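Local coordinates for protein endo-1,3-beta-glucanase, family GH16 (Zobellia galactanivorans, PDB 4CRQ) that probably hydrolyses internal beta-1,3-glucosidic bonds of laminarin through its family GH16 catalytic module, the part of a longer modular enzyme present here, which also holds a calcium ion, at residues A[49-54]-A[221-226]; A[85-90]-A[154-159]. The protein carries 1 engineered substitution. All blocks are in the same frame, centred on the assembly; numbering follows the deposited sequence.

Interaction 1. Residues A[49-54]-A[221-226]. With CA (calcium ion), chain C.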
# COMPACT_ATOMS: atom_id res chain seq x y z
N ASN A 49 -9.87 14.73 -1.52
CA ASN A 49 -9.23 13.52 -1.06
C ASN A 49 -9.89 12.30 -1.68
O ASN A 49 -11.14 12.27 -1.82
CB ASN A 49 -9.40 13.32 0.47
CG ASN A 49 -8.60 14.29 1.29
OD1 ASN A 49 -7.53 13.95 1.76
ND2 ASN A 49 -9.09 15.50 1.47
N LEU A 50 -9.08 11.30 -2.01
CA LEU A 50 -9.60 9.95 -2.16
C LEU A 50 -10.04 9.47 -0.77
O LEU A 50 -9.31 9.62 0.22
CB LEU A 50 -8.54 9.00 -2.71
CG LEU A 50 -8.81 7.48 -2.69
CD1 LEU A 50 -9.95 7.18 -3.67
CD2 LEU A 50 -7.54 6.70 -3.01
N VAL A 51 -11.24 8.90 -0.70
CA VAL A 51 -11.74 8.33 0.56
C VAL A 51 -11.97 6.86 0.30
O VAL A 51 -12.82 6.51 -0.53
CB VAL A 51 -13.05 9.03 1.04
CG1 VAL A 51 -13.51 8.47 2.40
CG2 VAL A 51 -12.86 10.55 1.09
N ILE A 52 -11.22 5.99 0.99
CA ILE A 52 -11.50 4.54 0.97
C ILE A 52 -12.21 4.25 2.29
O ILE A 52 -11.65 4.48 3.40
CB ILE A 52 -10.24 3.68 0.81
CG1 ILE A 52 -9.62 3.87 -0.60
CG2 ILE A 52 -10.52 2.19 1.16
CD1 ILE A 52 -8.26 3.21 -0.77
N THR A 53 -13.44 3.72 2.18
CA THR A 53 -14.25 3.47 3.37
C THR A 53 -14.43 1.98 3.63
O THR A 53 -14.91 1.27 2.74
CB THR A 53 -15.65 4.15 3.24
OG1 THR A 53 -15.49 5.55 2.97
CG2 THR A 53 -16.48 3.98 4.54
N ALA A 54 -14.05 1.52 4.82
CA ALA A 54 -14.30 0.15 5.27
C ALA A 54 -15.64 0.17 6.02
O ALA A 54 -15.83 1.02 6.90
CB ALA A 54 -13.18 -0.37 6.18
N GLN A 221 -12.70 5.69 7.51
CA GLN A 221 -12.24 6.39 6.30
C GLN A 221 -10.73 6.54 6.27
O GLN A 221 -10.14 7.12 7.19
CB GLN A 221 -12.86 7.79 6.17
CG GLN A 221 -14.37 7.84 6.00
CD GLN A 221 -14.91 9.26 5.87
OE1 GLN A 221 -14.37 10.20 6.44
NE2 GLN A 221 -15.98 9.42 5.12
N MET A 222 -10.11 6.01 5.21
CA MET A 222 -8.69 6.27 4.89
C MET A 222 -8.72 7.44 3.88
O MET A 222 -9.37 7.32 2.83
CB MET A 222 -8.04 5.00 4.31
CG MET A 222 -6.67 5.22 3.70
SD MET A 222 -6.17 3.62 3.03
CE MET A 222 -4.52 4.00 2.46
N LEU A 223 -8.04 8.54 4.21
CA LEU A 223 -8.01 9.76 3.40
C LEU A 223 -6.69 9.89 2.73
O LEU A 223 -5.65 9.91 3.40
CB LEU A 223 -8.28 11.00 4.27
CG LEU A 223 -9.57 10.95 5.12
CD1 LEU A 223 -9.70 12.27 5.88
CD2 LEU A 223 -10.84 10.71 4.31
N VAL A 224 -6.70 9.95 1.40
CA VAL A 224 -5.48 10.14 0.61
C VAL A 224 -5.62 11.47 -0.17
O VAL A 224 -6.43 11.59 -1.13
CB VAL A 224 -5.19 8.96 -0.35
CG1 VAL A 224 -3.83 9.16 -1.09
CG2 VAL A 224 -5.22 7.62 0.36
N ASP A 225 -4.85 12.48 0.25
CA ASP A 225 -4.90 13.80 -0.37
C ASP A 225 -4.31 13.71 -1.79
O ASP A 225 -4.85 14.32 -2.73
CB ASP A 225 -4.14 14.78 0.52
CG ASP A 225 -4.20 16.23 0.05
OD1 ASP A 225 -4.97 16.59 -0.91
OD2 ASP A 225 -3.45 17.06 0.64
N TYR A 226 -3.22 12.97 -1.96
CA TYR A 226 -2.63 12.83 -3.30
C TYR A 226 -1.64 11.71 -3.29
O TYR A 226 -1.18 11.31 -2.20
CB TYR A 226 -1.91 14.13 -3.76
CG TYR A 226 -0.85 14.68 -2.79
CD1 TYR A 226 0.41 14.04 -2.62
CD2 TYR A 226 -1.10 15.87 -2.06
CE1 TYR A 226 1.40 14.56 -1.77
CE2 TYR A 226 -0.12 16.40 -1.19
CZ TYR A 226 1.12 15.74 -1.05
OH TYR A 226 2.09 16.26 -0.23
CA CA C . -5.98 16.44 -3.05
O HOH W 1 -17.27 7.36 3.81
O HOH W 2 -7.21 18.11 -4.58
O HOH W 3 -3.98 17.51 -3.61
O HOH W 4 -6.70 18.64 -2.01

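Interaction 2. Residues A[85-90]-A[154-159]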
# COMPACT_ATOMS: atom_id res chain seq x y z
N ARG A 85 0.13 11.61 0.74
CA ARG A 85 -0.23 12.39 1.94
C ARG A 85 -1.53 11.74 2.44
O ARG A 85 -2.56 11.82 1.78
CB ARG A 85 -0.35 13.88 1.61
CG ARG A 85 -0.75 14.74 2.81
CD ARG A 85 -0.54 16.23 2.53
NE ARG A 85 -0.78 16.99 3.77
CZ ARG A 85 -1.97 17.43 4.17
NH1 ARG A 85 -3.06 17.23 3.41
NH2 ARG A 85 -2.08 18.11 5.32
N ILE A 86 -1.46 11.07 3.61
CA ILE A 86 -2.53 10.18 4.09
C ILE A 86 -2.88 10.42 5.56
O ILE A 86 -1.97 10.62 6.38
CB ILE A 86 -2.09 8.69 3.93
CG1 ILE A 86 -1.71 8.36 2.47
CG2 ILE A 86 -3.17 7.69 4.39
CD1 ILE A 86 -1.16 6.94 2.26
N ALA A 87 -4.18 10.36 5.86
CA ALA A 87 -4.72 10.43 7.24
C ALA A 87 -5.43 9.09 7.44
O ALA A 87 -6.20 8.66 6.59
CB ALA A 87 -5.66 11.61 7.42
N LEU A 88 -5.19 8.42 8.57
CA LEU A 88 -5.68 7.07 8.80
C LEU A 88 -6.67 6.94 9.94
O LEU A 88 -6.52 7.62 10.95
CB LEU A 88 -4.47 6.17 9.13
CG LEU A 88 -3.40 5.99 8.03
CD1 LEU A 88 -2.19 5.23 8.56
CD2 LEU A 88 -4.01 5.30 6.79
N PRO A 89 -7.67 6.05 9.80
CA PRO A 89 -8.63 5.81 10.87
C PRO A 89 -8.02 4.81 11.85
O PRO A 89 -7.09 4.11 11.48
CB PRO A 89 -9.81 5.18 10.15
CG PRO A 89 -9.19 4.45 8.98
CD PRO A 89 -7.97 5.24 8.59
N SER A 90 -8.53 4.70 13.07
CA SER A 90 -7.97 3.73 14.01
C SER A 90 -9.04 2.76 14.47
O SER A 90 -10.18 3.17 14.67
CB SER A 90 -7.30 4.45 15.20
OG SER A 90 -6.13 5.16 14.78
N GLY A 154 -4.03 9.59 12.73
CA GLY A 154 -5.28 10.21 12.27
C GLY A 154 -5.11 11.59 11.65
O GLY A 154 -6.04 12.08 10.96
N GLN A 155 -3.97 12.24 11.92
CA GLN A 155 -3.61 13.45 11.20
C GLN A 155 -2.99 13.06 9.86
O GLN A 155 -2.61 11.88 9.66
CB GLN A 155 -2.56 14.22 11.99
CG GLN A 155 -3.08 14.77 13.32
CD GLN A 155 -1.95 15.26 14.23
OE1 GLN A 155 -0.78 15.18 13.87
NE2 GLN A 155 -2.31 15.77 15.43
N TYR A 156 -2.88 14.04 8.93
CA TYR A 156 -2.12 13.77 7.71
C TYR A 156 -0.62 13.61 8.01
O TYR A 156 -0.06 14.32 8.86
CB TYR A 156 -2.27 14.86 6.65
CG TYR A 156 -3.63 14.81 6.01
CD1 TYR A 156 -3.89 13.92 4.94
CD2 TYR A 156 -4.67 15.65 6.46
CE1 TYR A 156 -5.15 13.86 4.34
CE2 TYR A 156 -5.93 15.61 5.88
CZ TYR A 156 -6.18 14.73 4.82
OH TYR A 156 -7.46 14.76 4.27
N HIS A 157 0.01 12.66 7.31
CA HIS A 157 1.46 12.49 7.28
C HIS A 157 1.89 12.21 5.87
O HIS A 157 1.07 11.76 5.05
CB HIS A 157 1.91 11.37 8.21
CG HIS A 157 1.62 11.66 9.66
ND1 HIS A 157 2.46 12.36 10.45
CD2 HIS A 157 0.52 11.33 10.45
CE1 HIS A 157 1.93 12.47 11.70
NE2 HIS A 157 0.75 11.84 11.70
N ILE A 158 3.16 12.45 5.57
CA ILE A 158 3.72 12.12 4.26
C ILE A 158 4.44 10.77 4.38
O ILE A 158 5.36 10.62 5.19
CB ILE A 158 4.73 13.17 3.77
CG1 ILE A 158 4.16 14.62 3.90
CG2 ILE A 158 5.22 12.83 2.35
CD1 ILE A 158 2.88 14.94 3.12
N TYR A 159 4.01 9.79 3.56
CA TYR A 159 4.67 8.47 3.55
C TYR A 159 5.38 8.32 2.23
O TYR A 159 4.74 8.49 1.18
CB TYR A 159 3.63 7.37 3.71
CG TYR A 159 2.90 7.49 5.03
CD1 TYR A 159 3.48 6.99 6.21
CD2 TYR A 159 1.63 8.12 5.11
CE1 TYR A 159 2.83 7.10 7.42
CE2 TYR A 159 0.96 8.23 6.34
CZ TYR A 159 1.56 7.71 7.50
OH TYR A 159 0.96 7.78 8.75
O HOH W 5 -1.40 9.12 8.66

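Interaction 1. Residues A[49-54]-A[221-226]
V51 and L223 lie side by side and point the same way off one face of an antiparallel strand pair, V51 CG2 meeting L223 CD2 at 3.8 Å. Across V51 runs the Q221 side chain: its CG passes 3.8 Å from V51 CG1 and its amide continues over the same methyl. With CG2 anti to the backbone N, T53 turns OG1 to the Q221 side, where water 1 joins T53 OG1 (2.7 Å) to Q221 NE2, which donates to it. The other face is apolar and buried. There L50 and V224 run alongside each other, CB to CB 4.1 Å, while M222 meets I52 near its CB and then leads its extended chain away toward M202. Four backbone bonds close the pair; the one from M222 N to I52 O, 2.8 Å long, is nearly straight at 175°. At the far end N49 OD1 sits 3.4 Å from D225 CA, with Y156 OH its probable hydrogen-bond partner. D225 grips calcium twice, through its backbone O and through OD1, each at 2.4 Å, while OD2 salt-bridges R85 NH1; E10, G48 and three waters complete the shell. This joins two strands of the GH16 beta-sandwich beside its calcium site.

Interaction 2. Residues A[85-90]-A[154-159]
I86 O is gripped from two sources: water 5 lies at 2.8 Å and probably donates to it, and H157 N reaches it at 3.0 Å from above the carbonyl plane, 35° out of it. The same water is hydrogen-bonded to Y159 OH, and the Y159 ring turns its edge to I86 O while CD2 and CE2 rest against I86 CB. The return bond, I86 N to H157 O, is straighter and runs nearly along the C=O axis. On the other side of the strands the Y156 ring is sandwiched. A87 CB sits over the centre of one face, 3.8 Å from the ring centroid; against the opposite face lies the R85 guanidinium, its plane only 15° from that of the ring. The stack is off-centre, with R85 CZ 4.2 Å from the Y156 centroid, shifted toward CB and CG of the tyrosine. R85 gets there with CG anti to the backbone N (chi1 179°) and an extended chain, whose CG is flanked by I158 CD1 at 3.6 Å. NH1 also forms a salt bridge with D225. A leucine here would probably leave D225 OD2 without its guanidinium mate and strip the flat cover from one face of Y156. Past the strands, G154 CA approaches L88 O at 3.2 Å in a CH...O contact. Strand 80-87 runs between strands 156-163 and 220-231, antiparallel to both; L223 of the latter packs on Y156, while M119 of strand 119-120 lies against I86, L88 and Y159.

How the interactions relate
Interaction 2 is nested within the chain loop that interaction 1 closes, and their centres lie 9 Å apart. Strands 220-231 and 80-87 are neighbours, so the two contacts extend one sheet in the order 49-59, 220-231, 80-87, 156-163. Two polar links tie them: D225 OD2 pairs with R85 NH1 at 2.8 Å, and N49 OD1 makes a probable hydrogen bond with Y156 OH at 2.6 Å. Because D225 binds calcium through OD1 and R85 through OD2, the arginine is a second-shell group that probably helps to orient the metal-binding carboxylate. Farther along, L223 O packs on I86 CG2 at 3.5 Å, away from the calcium.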